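Local structure of beta-L-arabinobiosidase (Bacteroides thetaiotaomicron, 5MQR) at residues 203-208 / 251-256; 210-215 / 220-225; 688-693 / 724-729; 733-738 / 742-747. The protein probably hydrolyses L-arabinofuranose-containing parts of plant pectin as a beta-L-arabinobiosidase, and may also have exo-alpha-sialidase activity. All blocks are in the same frame, centred on the assembly; numbering follows the deposited sequence.

Interaction 1: 203-208 / 251-256; sequences FIYYNH and REDPII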
# COMPACT_ATOMS: atom_id res chain seq x y z
N PHE A 203 -29.84 28.39 -27.81
CA PHE A 203 -29.51 27.25 -28.62
C PHE A 203 -28.09 27.36 -29.15
O PHE A 203 -27.67 28.40 -29.67
CB PHE A 203 -30.46 27.11 -29.80
CG PHE A 203 -31.72 26.39 -29.47
CD1 PHE A 203 -31.78 25.01 -29.59
CD2 PHE A 203 -32.84 27.09 -29.04
CE1 PHE A 203 -32.94 24.33 -29.30
CE2 PHE A 203 -34.00 26.42 -28.74
CZ PHE A 203 -34.05 25.03 -28.87
N ILE A 204 -27.36 26.26 -29.02
CA ILE A 204 -26.04 26.12 -29.60
C ILE A 204 -26.06 25.21 -30.86
O ILE A 204 -25.16 25.31 -31.71
CB ILE A 204 -25.04 25.61 -28.52
CG1 ILE A 204 -23.59 25.77 -29.00
CG2 ILE A 204 -25.31 24.17 -28.15
CD1 ILE A 204 -22.54 25.56 -27.92
N TYR A 205 -27.06 24.33 -30.98
CA TYR A 205 -27.19 23.45 -32.13
C TYR A 205 -28.67 23.22 -32.45
O TYR A 205 -29.48 23.01 -31.53
CB TYR A 205 -26.50 22.11 -31.85
CG TYR A 205 -26.67 21.08 -32.94
CD1 TYR A 205 -25.77 21.02 -34.02
CD2 TYR A 205 -27.73 20.17 -32.91
CE1 TYR A 205 -25.92 20.07 -35.03
CE2 TYR A 205 -27.91 19.21 -33.91
CZ TYR A 205 -27.00 19.15 -34.97
OH TYR A 205 -27.18 18.20 -35.97
N TYR A 206 -29.02 23.28 -33.73
CA TYR A 206 -30.36 22.94 -34.19
C TYR A 206 -30.32 21.65 -34.97
O TYR A 206 -29.47 21.47 -35.86
CB TYR A 206 -30.92 24.02 -35.11
CG TYR A 206 -31.09 25.36 -34.45
CD1 TYR A 206 -32.13 25.59 -33.55
CD2 TYR A 206 -30.21 26.40 -34.74
CE1 TYR A 206 -32.30 26.84 -32.95
CE2 TYR A 206 -30.38 27.65 -34.15
CZ TYR A 206 -31.41 27.86 -33.26
OH TYR A 206 -31.55 29.10 -32.68
N ASN A 207 -31.25 20.75 -34.65
CA ASN A 207 -31.50 19.59 -35.48
C ASN A 207 -32.18 20.07 -36.76
O ASN A 207 -32.80 21.14 -36.78
CB ASN A 207 -32.36 18.56 -34.75
CG ASN A 207 -31.57 17.77 -33.71
OD1 ASN A 207 -31.69 18.02 -32.51
ND2 ASN A 207 -30.78 16.82 -34.16
N HIS A 208 -32.06 19.27 -37.81
CA HIS A 208 -32.55 19.63 -39.15
C HIS A 208 -34.02 20.03 -39.08
O HIS A 208 -34.80 19.38 -38.40
CB HIS A 208 -32.37 18.48 -40.17
CG HIS A 208 -33.15 17.24 -39.85
ND1 HIS A 208 -34.45 17.04 -40.27
CD2 HIS A 208 -32.81 16.15 -39.13
CE1 HIS A 208 -34.88 15.88 -39.82
NE2 HIS A 208 -33.90 15.32 -39.13
N ARG A 251 -28.13 12.66 -37.90
CA ARG A 251 -27.35 11.53 -38.39
C ARG A 251 -26.40 12.03 -39.47
O ARG A 251 -26.78 12.83 -40.33
CB ARG A 251 -28.28 10.42 -38.92
CG ARG A 251 -29.14 9.77 -37.84
CD ARG A 251 -28.27 8.97 -36.87
NE ARG A 251 -28.96 8.59 -35.65
CZ ARG A 251 -29.06 9.33 -34.53
NH1 ARG A 251 -28.51 10.55 -34.42
NH2 ARG A 251 -29.73 8.81 -33.51
N GLU A 252 -25.15 11.61 -39.36
CA GLU A 252 -24.11 11.95 -40.35
C GLU A 252 -23.73 13.44 -40.37
O GLU A 252 -23.13 13.91 -41.35
CB GLU A 252 -24.47 11.43 -41.78
CG GLU A 252 -24.73 9.92 -41.87
CD GLU A 252 -23.51 9.07 -41.47
OE1 GLU A 252 -22.40 9.28 -42.01
OE2 GLU A 252 -23.65 8.17 -40.62
N ASP A 253 -24.02 14.18 -39.30
CA ASP A 253 -23.70 15.61 -39.24
C ASP A 253 -22.18 15.78 -39.36
O ASP A 253 -21.45 15.14 -38.61
CB ASP A 253 -24.17 16.26 -37.93
CG ASP A 253 -24.28 17.79 -38.03
OD1 ASP A 253 -23.25 18.46 -38.28
OD2 ASP A 253 -25.40 18.32 -37.86
N PRO A 254 -21.73 16.62 -40.31
CA PRO A 254 -20.30 16.94 -40.52
C PRO A 254 -19.50 17.29 -39.26
O PRO A 254 -18.35 16.92 -39.18
CB PRO A 254 -20.35 18.16 -41.46
CG PRO A 254 -21.61 18.00 -42.22
CD PRO A 254 -22.58 17.29 -41.32
N ILE A 255 -20.11 17.98 -38.28
CA ILE A 255 -19.37 18.40 -37.06
C ILE A 255 -18.98 17.27 -36.11
O ILE A 255 -18.18 17.48 -35.18
CB ILE A 255 -20.13 19.49 -36.24
CG1 ILE A 255 -21.35 18.89 -35.51
CG2 ILE A 255 -20.49 20.68 -37.13
CD1 ILE A 255 -22.31 19.91 -34.93
N ILE A 256 -19.58 16.09 -36.29
CA ILE A 256 -19.26 14.91 -35.47
C ILE A 256 -18.03 14.23 -36.10
O ILE A 256 -18.07 13.87 -37.27
CB ILE A 256 -20.43 13.89 -35.37
CG1 ILE A 256 -21.78 14.55 -35.00
CG2 ILE A 256 -20.08 12.81 -34.36
CD1 ILE A 256 -21.86 15.22 -33.63
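Y205 reaches across from the outermost strand of a four-stranded antiparallel sheet, one blade of the N-terminal beta propeller, and gives its hydroxyl proton to D253. The bond from Y205 OH to D253 OD2 is short, 2.6 Å. This oxygen lies near the plane of the tyrosine ring at its edge, whereas the hydroxyl meets the carboxylate from above, 36° out of the carboxylate plane. With CG anti to the backbone N (chi1 176°), the Y205 ring is carried out toward the loop 251-256. A classic beta bulge sets I204 and Y205 together opposite R187 of the neighbouring strand, at the root of this side chain.

I255 adds the apolar share. Its terminal methyl CD1 approaches the ring obliquely, 3.6 Å from Y205 CE1. D253 and I255 are held in one compact unit: an Asx turn, with I255 N donating to D253 OD1 over 3.2 Å at a nearly straight 169°, coincides with a type I beta turn closed by the bond from I256 N to D253 O.

The two carboxylate oxygens of D253 therefore divide their work. OD1 uses its anti lone pair to fix its own turn, and OD2 receives the strand's tyrosine. Y205 OH is itself gripped twice, since D250 N also bonds to it. The amide probably polarises the hydroxyl toward D253, which is consistent with a charged carboxylate, and together these bonds fasten the loop to the blade edge by a directional polar link with an apolar flank.

Interaction 2: 210-215 / 220-225; sequences FNEKNT and FKKSKD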
# COMPACT_ATOMS: atom_id res chain seq x y z
N PHE A 210 -35.20 22.67 -37.65
CA PHE A 210 -35.29 23.73 -36.65
C PHE A 210 -34.26 24.84 -36.88
O PHE A 210 -33.17 24.61 -37.36
CB PHE A 210 -35.19 23.16 -35.24
CG PHE A 210 -36.35 22.28 -34.89
CD1 PHE A 210 -36.32 20.92 -35.17
CD2 PHE A 210 -37.49 22.82 -34.33
CE1 PHE A 210 -37.40 20.11 -34.85
CE2 PHE A 210 -38.58 22.02 -34.02
CZ PHE A 210 -38.54 20.66 -34.28
N ASN A 211 -34.65 26.06 -36.52
CA ASN A 211 -33.83 27.24 -36.73
C ASN A 211 -34.33 28.36 -35.81
O ASN A 211 -35.25 28.14 -35.01
CB ASN A 211 -33.90 27.64 -38.21
CG ASN A 211 -35.32 27.74 -38.72
OD1 ASN A 211 -36.09 28.58 -38.26
ND2 ASN A 211 -35.68 26.88 -39.65
N GLU A 212 -33.72 29.54 -35.93
CA GLU A 212 -34.09 30.71 -35.12
C GLU A 212 -35.57 31.06 -35.20
O GLU A 212 -36.17 31.46 -34.21
CB GLU A 212 -33.27 31.95 -35.53
CG GLU A 212 -31.76 31.81 -35.42
CD GLU A 212 -31.08 33.12 -35.06
OE1 GLU A 212 -31.21 33.58 -33.89
OE2 GLU A 212 -30.41 33.69 -35.95
N LYS A 213 -36.16 30.90 -36.39
CA LYS A 213 -37.55 31.32 -36.62
C LYS A 213 -38.63 30.42 -36.05
O LYS A 213 -39.76 30.87 -35.95
CB LYS A 213 -37.77 31.58 -38.11
CG LYS A 213 -36.90 32.73 -38.61
CD LYS A 213 -37.29 33.20 -40.00
CE LYS A 213 -36.92 34.66 -40.24
NZ LYS A 213 -37.76 35.22 -41.34
N ASN A 214 -38.30 29.17 -35.67
CA ASN A 214 -39.28 28.24 -35.08
C ASN A 214 -38.86 27.59 -33.72
O ASN A 214 -39.38 26.54 -33.34
CB ASN A 214 -39.67 27.15 -36.11
CG ASN A 214 -38.52 26.21 -36.44
OD1 ASN A 214 -37.47 26.20 -35.80
ND2 ASN A 214 -38.71 25.41 -37.46
N THR A 215 -37.92 28.21 -33.03
CA THR A 215 -37.51 27.79 -31.69
C THR A 215 -37.73 28.92 -30.69
O THR A 215 -37.84 30.09 -31.06
CB THR A 215 -36.04 27.34 -31.68
OG1 THR A 215 -35.21 28.33 -32.29
CG2 THR A 215 -35.88 26.02 -32.41
N PHE A 220 -27.17 31.27 -29.81
CA PHE A 220 -26.15 31.75 -28.88
C PHE A 220 -25.38 32.98 -29.38
O PHE A 220 -24.95 33.79 -28.58
CB PHE A 220 -25.19 30.63 -28.46
CG PHE A 220 -24.11 30.31 -29.47
CD1 PHE A 220 -24.34 29.41 -30.50
CD2 PHE A 220 -22.85 30.90 -29.37
CE1 PHE A 220 -23.35 29.11 -31.43
CE2 PHE A 220 -21.84 30.60 -30.28
CZ PHE A 220 -22.09 29.71 -31.32
N LYS A 221 -25.24 33.12 -30.70
CA LYS A 221 -24.53 34.25 -31.26
C LYS A 221 -25.28 35.58 -31.07
O LYS A 221 -24.71 36.62 -31.35
CB LYS A 221 -24.21 34.03 -32.74
CG LYS A 221 -23.19 32.92 -33.02
CD LYS A 221 -22.57 33.09 -34.41
CE LYS A 221 -22.36 31.79 -35.18
NZ LYS A 221 -21.00 31.23 -35.11
N LYS A 222 -26.53 35.56 -30.61
CA LYS A 222 -27.26 36.80 -30.40
C LYS A 222 -26.95 37.45 -29.07
O LYS A 222 -27.29 38.62 -28.87
CB LYS A 222 -28.77 36.58 -30.51
CG LYS A 222 -29.21 36.02 -31.86
CD LYS A 222 -29.19 37.06 -32.96
CE LYS A 222 -28.48 36.53 -34.21
NZ LYS A 222 -28.93 37.29 -35.39
N SER A 223 -26.33 36.71 -28.15
CA SER A 223 -25.90 37.30 -26.88
C SER A 223 -24.96 38.46 -27.12
O SER A 223 -24.09 38.38 -27.97
CB SER A 223 -25.17 36.27 -26.01
OG SER A 223 -24.77 36.82 -24.77
N LYS A 224 -25.14 39.52 -26.34
CA LYS A 224 -24.22 40.66 -26.35
C LYS A 224 -23.00 40.47 -25.44
O LYS A 224 -22.16 41.35 -25.33
CB LYS A 224 -24.96 41.91 -25.94
CG LYS A 224 -26.02 42.30 -26.95
CD LYS A 224 -27.24 42.86 -26.25
CE LYS A 224 -27.98 43.83 -27.16
NZ LYS A 224 -29.05 44.53 -26.40
N ASP A 225 -22.92 39.30 -24.80
CA ASP A 225 -21.78 38.94 -23.96
C ASP A 225 -20.76 38.21 -24.85
O ASP A 225 -20.86 37.02 -25.10
CB ASP A 225 -22.31 38.09 -22.80
CG ASP A 225 -21.28 37.83 -21.73
OD1 ASP A 225 -20.06 37.75 -22.01
OD2 ASP A 225 -21.72 37.65 -20.57
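E212 and K222 meet at the surface of the loop that joins strand 202-206 to helix 226-236, within the beta-propeller region. This connection ends in an ST turn, where S223 OG accepts from D225 N, and D225 then takes the N-cap position of the helix.

Along 210-215, F210 comes first and packs on P129 and I185. At N211 the backbone amide donates to N214 OD1 over 2.9 Å, while N211 OD1 accepts a weak bond from K213 N. E212 carries the contact itself. Its carboxylate lies across the bent aliphatic chain of the lysine, with E212 OE1 3.8 Å from K222 CG. The lysine's bends at chi2 and chi3 bring its CG and CE alongside the carboxylate, yet the salt bridge from E212 OE2 to K222 NZ is long, 3.9 Å. Both residues are exposed, and such a pair probably contributes mild electrostatic attraction rather than a firm lock.

The first segment also carries a set of polar bonds of its own. N214 ND2 bonds to G209 O, and at T215 the chain is tied back again: T215 OG1 donates to N211 O at 2.7 Å, approaching from the face of that carbonyl plane opposite to N214 N.

Interaction 3: 688-693 / 724-729; sequences VGYGMT and DPKYLD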
# COMPACT_ATOMS: atom_id res chain seq x y z
N VAL A 688 23.04 -23.75 29.77
CA VAL A 688 22.93 -22.35 30.20
C VAL A 688 22.07 -21.45 29.30
O VAL A 688 22.09 -20.24 29.43
CB VAL A 688 24.32 -21.73 30.40
CG1 VAL A 688 25.04 -22.49 31.51
CG2 VAL A 688 25.13 -21.71 29.10
N GLY A 689 21.30 -22.05 28.41
CA GLY A 689 20.49 -21.30 27.45
C GLY A 689 21.05 -21.43 26.04
O GLY A 689 22.01 -22.15 25.80
N TYR A 690 20.42 -20.71 25.12
CA TYR A 690 20.77 -20.81 23.72
C TYR A 690 22.19 -20.32 23.44
O TYR A 690 22.65 -19.35 24.04
CB TYR A 690 19.80 -20.02 22.84
CG TYR A 690 18.36 -20.51 22.82
CD1 TYR A 690 18.03 -21.77 22.28
CD2 TYR A 690 17.31 -19.70 23.26
CE1 TYR A 690 16.70 -22.19 22.20
CE2 TYR A 690 15.99 -20.13 23.21
CZ TYR A 690 15.70 -21.38 22.68
OH TYR A 690 14.40 -21.81 22.61
N GLY A 691 22.86 -21.06 22.55
CA GLY A 691 24.14 -20.69 21.99
C GLY A 691 23.97 -20.53 20.49
O GLY A 691 22.93 -20.94 19.95
N MSE A 692 24.96 -19.91 19.84
CA MSE A 692 25.02 -19.79 18.38
C MSE A 692 26.33 -20.33 17.85
O MSE A 692 27.41 -19.79 18.12
CB MSE A 692 24.77 -18.37 17.87
CG MSE A 692 24.88 -18.28 16.36
SE MSE A 692 23.89 -16.71 15.67
CE MSE A 692 22.04 -17.40 15.63
N THR A 693 26.21 -21.39 17.04
CA THR A 693 27.34 -22.02 16.39
C THR A 693 27.78 -21.30 15.10
O THR A 693 27.07 -20.41 14.57
CB THR A 693 26.98 -23.48 16.03
OG1 THR A 693 25.76 -23.49 15.29
CG2 THR A 693 26.80 -24.33 17.30
N ASP A 724 11.89 -12.02 18.22
CA ASP A 724 11.83 -12.56 19.58
C ASP A 724 13.22 -12.38 20.22
O ASP A 724 14.19 -12.98 19.77
CB ASP A 724 11.38 -14.02 19.57
CG ASP A 724 11.10 -14.56 20.97
OD1 ASP A 724 11.53 -13.99 21.98
OD2 ASP A 724 10.45 -15.62 21.04
N PRO A 725 13.31 -11.55 21.27
CA PRO A 725 14.63 -11.24 21.80
C PRO A 725 15.28 -12.38 22.56
O PRO A 725 16.48 -12.28 22.83
CB PRO A 725 14.37 -10.05 22.74
CG PRO A 725 12.95 -10.19 23.16
CD PRO A 725 12.24 -10.79 21.97
N LYS A 726 14.54 -13.44 22.92
CA LYS A 726 15.11 -14.46 23.81
C LYS A 726 16.33 -15.17 23.22
O LYS A 726 17.23 -15.51 23.97
CB LYS A 726 14.06 -15.47 24.30
CG LYS A 726 13.60 -16.46 23.24
CD LYS A 726 12.53 -17.40 23.78
CE LYS A 726 12.15 -18.40 22.69
NZ LYS A 726 10.98 -19.23 23.05
N TYR A 727 16.37 -15.36 21.90
CA TYR A 727 17.47 -16.07 21.23
C TYR A 727 18.80 -15.35 21.40
O TYR A 727 19.77 -15.90 21.96
CB TYR A 727 17.17 -16.33 19.72
CG TYR A 727 15.89 -17.12 19.54
CD1 TYR A 727 15.83 -18.47 19.91
CD2 TYR A 727 14.73 -16.50 19.10
CE1 TYR A 727 14.65 -19.19 19.80
CE2 TYR A 727 13.53 -17.20 19.01
CZ TYR A 727 13.50 -18.55 19.36
OH TYR A 727 12.35 -19.24 19.25
N LEU A 728 18.84 -14.11 20.92
CA LEU A 728 20.05 -13.32 20.99
C LEU A 728 20.43 -12.90 22.44
O LEU A 728 21.61 -12.82 22.78
CB LEU A 728 19.94 -12.12 20.06
CG LEU A 728 21.25 -11.36 19.85
CD1 LEU A 728 22.42 -12.26 19.45
CD2 LEU A 728 20.97 -10.31 18.78
N ASP A 729 19.43 -12.66 23.29
CA ASP A 729 19.70 -12.41 24.72
C ASP A 729 20.57 -13.54 25.31
O ASP A 729 21.60 -13.30 25.92
CB ASP A 729 18.40 -12.35 25.52
CG ASP A 729 17.63 -11.03 25.40
OD1 ASP A 729 18.05 -10.02 24.79
OD2 ASP A 729 16.54 -11.05 25.99
O HOH W 1 12.89 -20.86 24.63
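Y690 and Y727 form an aromatic pair where the two-stranded hairpin 683-684/691-692 meets the start of helix 726-737, in the six-hairpin glycosidase part of the enzyme. The side chains run alongside one another and point the same way, but their rings are neither parallel nor perpendicular: the planes are inclined by 43° and the centroids lie 5.1 Å apart. Y727 CD1 sits over one face of the Y690 ring, toward its rim, 3.7 Å from Y690 CE2. Both tyrosine side chains also touch I683 of the partner strand, and W653 meets Y727 edge-to-face, so the pair belongs to a larger apolar cluster.

Polar links flank the pair. One water spans the contact: it lies 2.7 Å from Y690 OH and accepts from K726 NZ at 3.0 Å. K726 can reach it because its chain is fully extended beyond CG, which carries NZ to the water beside Y690 OH. Farther along the helix, Q730 OE1 and T734 OG1 bond to the backbone N and O of Y690, so the residue is held at its backbone as well as at its hydroxyl.

The third kind of interaction belongs to the helix start. D724 OD1 receives K726 N in a capping bond of 3.2 Å and 172°, met from above the carboxylate plane, and D729 N bonds to P725 O. K726 also leans across its neighbour, its CG lying 4.2 Å above the centre of the Y727 ring, on the path that takes its nitrogen to the water.

Interaction 4: 733-738 / 742-747; sequences HTWYRG and GPMKKM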
# COMPACT_ATOMS: atom_id res chain seq x y z
N HIS A 733 24.49 -13.91 26.45
CA HIS A 733 24.76 -14.28 27.85
C HIS A 733 25.55 -15.59 27.96
O HIS A 733 26.39 -15.72 28.81
CB HIS A 733 23.49 -14.31 28.70
CG HIS A 733 22.91 -12.96 28.97
ND1 HIS A 733 21.61 -12.77 29.42
CD2 HIS A 733 23.43 -11.71 28.83
CE1 HIS A 733 21.36 -11.48 29.54
NE2 HIS A 733 22.45 -10.82 29.20
N THR A 734 25.31 -16.52 27.04
CA THR A 734 26.05 -17.77 27.00
C THR A 734 27.56 -17.54 26.79
O THR A 734 28.37 -18.14 27.50
CB THR A 734 25.47 -18.68 25.91
OG1 THR A 734 24.16 -19.11 26.29
CG2 THR A 734 26.35 -19.88 25.66
N TRP A 735 27.92 -16.67 25.85
CA TRP A 735 29.32 -16.30 25.63
C TRP A 735 29.95 -15.67 26.87
O TRP A 735 31.08 -16.01 27.20
CB TRP A 735 29.53 -15.36 24.42
CG TRP A 735 29.62 -16.06 23.13
CD1 TRP A 735 28.73 -16.00 22.11
CD2 TRP A 735 30.66 -16.94 22.71
NE1 TRP A 735 29.14 -16.79 21.07
CE2 TRP A 735 30.32 -17.40 21.42
CE3 TRP A 735 31.84 -17.40 23.29
CZ2 TRP A 735 31.14 -18.27 20.70
CZ3 TRP A 735 32.64 -18.27 22.58
CH2 TRP A 735 32.30 -18.68 21.29
N TYR A 736 29.22 -14.77 27.54
CA TYR A 736 29.84 -13.95 28.61
C TYR A 736 29.66 -14.50 30.02
O TYR A 736 30.42 -14.14 30.93
CB TYR A 736 29.36 -12.50 28.53
CG TYR A 736 29.94 -11.77 27.34
CD1 TYR A 736 29.30 -11.79 26.10
CD2 TYR A 736 31.14 -11.08 27.45
CE1 TYR A 736 29.84 -11.13 25.00
CE2 TYR A 736 31.69 -10.42 26.35
CZ TYR A 736 31.04 -10.44 25.13
OH TYR A 736 31.57 -9.79 24.06
N ARG A 737 28.65 -15.34 30.22
CA ARG A 737 28.34 -15.87 31.55
C ARG A 737 28.13 -17.38 31.57
O ARG A 737 27.78 -17.93 32.60
CB ARG A 737 27.09 -15.17 32.08
CG ARG A 737 27.30 -13.68 32.28
CD ARG A 737 26.02 -12.92 32.20
NE ARG A 737 26.27 -11.48 32.18
CZ ARG A 737 25.34 -10.54 32.30
NH1 ARG A 737 24.06 -10.86 32.44
NH2 ARG A 737 25.69 -9.26 32.28
N GLY A 738 28.38 -18.06 30.46
CA GLY A 738 28.01 -19.46 30.36
C GLY A 738 29.07 -20.43 30.82
O GLY A 738 28.88 -21.62 30.66
N GLY A 742 30.95 -17.02 34.26
CA GLY A 742 31.90 -16.13 33.61
C GLY A 742 32.05 -16.38 32.10
O GLY A 742 31.35 -17.23 31.51
N PRO A 743 32.94 -15.62 31.45
CA PRO A 743 33.08 -15.74 30.01
C PRO A 743 33.70 -17.07 29.54
O PRO A 743 34.55 -17.65 30.22
CB PRO A 743 33.98 -14.56 29.66
CG PRO A 743 34.76 -14.29 30.90
CD PRO A 743 33.77 -14.53 32.00
N MSE A 744 33.26 -17.54 28.36
CA MSE A 744 33.87 -18.69 27.69
C MSE A 744 35.37 -18.46 27.57
O MSE A 744 35.83 -17.38 27.21
CB MSE A 744 33.25 -18.95 26.31
CG MSE A 744 31.80 -19.44 26.27
SE MSE A 744 31.58 -21.19 27.18
CE MSE A 744 29.62 -21.25 27.19
N LYS A 745 36.14 -19.49 27.91
CA LYS A 745 37.59 -19.43 27.90
C LYS A 745 38.16 -19.08 26.52
O LYS A 745 39.09 -18.28 26.42
CB LYS A 745 38.10 -20.80 28.37
CG LYS A 745 39.59 -20.98 28.56
CD LYS A 745 39.92 -22.23 29.42
CE LYS A 745 39.08 -23.50 29.14
NZ LYS A 745 37.85 -23.68 30.00
N LYS A 746 37.57 -19.64 25.45
CA LYS A 746 38.12 -19.49 24.10
C LYS A 746 37.70 -18.24 23.35
O LYS A 746 38.00 -18.10 22.17
CB LYS A 746 37.87 -20.76 23.27
CG LYS A 746 38.57 -21.94 23.91
CD LYS A 746 38.43 -23.21 23.10
CE LYS A 746 39.14 -24.35 23.81
NZ LYS A 746 39.13 -25.57 22.97
N MSE A 747 37.08 -17.29 24.04
CA MSE A 747 37.01 -15.91 23.53
C MSE A 747 38.40 -15.33 23.33
O MSE A 747 38.59 -14.46 22.46
CB MSE A 747 36.19 -15.01 24.47
CG MSE A 747 34.72 -15.43 24.42
SE MSE A 747 33.52 -14.16 25.32
CE MSE A 747 33.56 -12.92 23.80
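W735 and M744 meet through both backbone and side chain where the chain doubles back after helix 726-737. M744 N donates to W735 O at 2.9 Å in an almost straight bond (173°), so the W735 carbonyl, in the C-terminal part of the helix, is taken by the returning segment 742-747. Around this bond the packing is dense. M744 CG lies 3.6 Å from W735 CE3, and M747 CG comes obliquely to the same atom. Beyond CG, the M744 chain bends (chi2 -62°) and places its CE methyl 3.4 Å from T734 O and also near G738 O. M747, modelled like M744 as selenomethionine, lays its SE over a face of the Y736 ring, 4.4 Å from the centroid and 13° off the normal, while its CE rests 3.7 Å from Y736 OH. The Y736 hydroxyl bonds to E781.

G742 packs against the backbone of Y736 and R737, and P743 CA makes a CA-H...O contact of 3.5 Å with W735 O. The P743 ring beyond them is the exposed, looser rim. The R737 guanidinium is salt-bridged to D773 and D777 of helix 768-788.

The selenium over the tyrosine face and obliquely beside the tryptophan makes Met-aromatic contacts, which pack the link toward helix 754-765 against the preceding helix in the MGH1-like glycoside hydrolase domain.

From the N terminus, interaction 1 comes first: it closes a long loop running from the outer strand of a propeller blade, through helices 226-236 and 239-242, to the segment 251-256. Interaction 2 closes a much shorter loop that falls wholly between those two segments, and the pair touch directly where F220 N meets F203 O. Some 430 residues later the chain reaches interaction 3, in the glycosidase half of the molecule, its centre about 83 Å from that of interaction 1. There the start of helix 726-737 returns to 688-693, and only afterwards does interaction 4 close a tight reversal at that helix's far end. These two follow in series without crossing, joined by the shared helix, and V688 packs on G738.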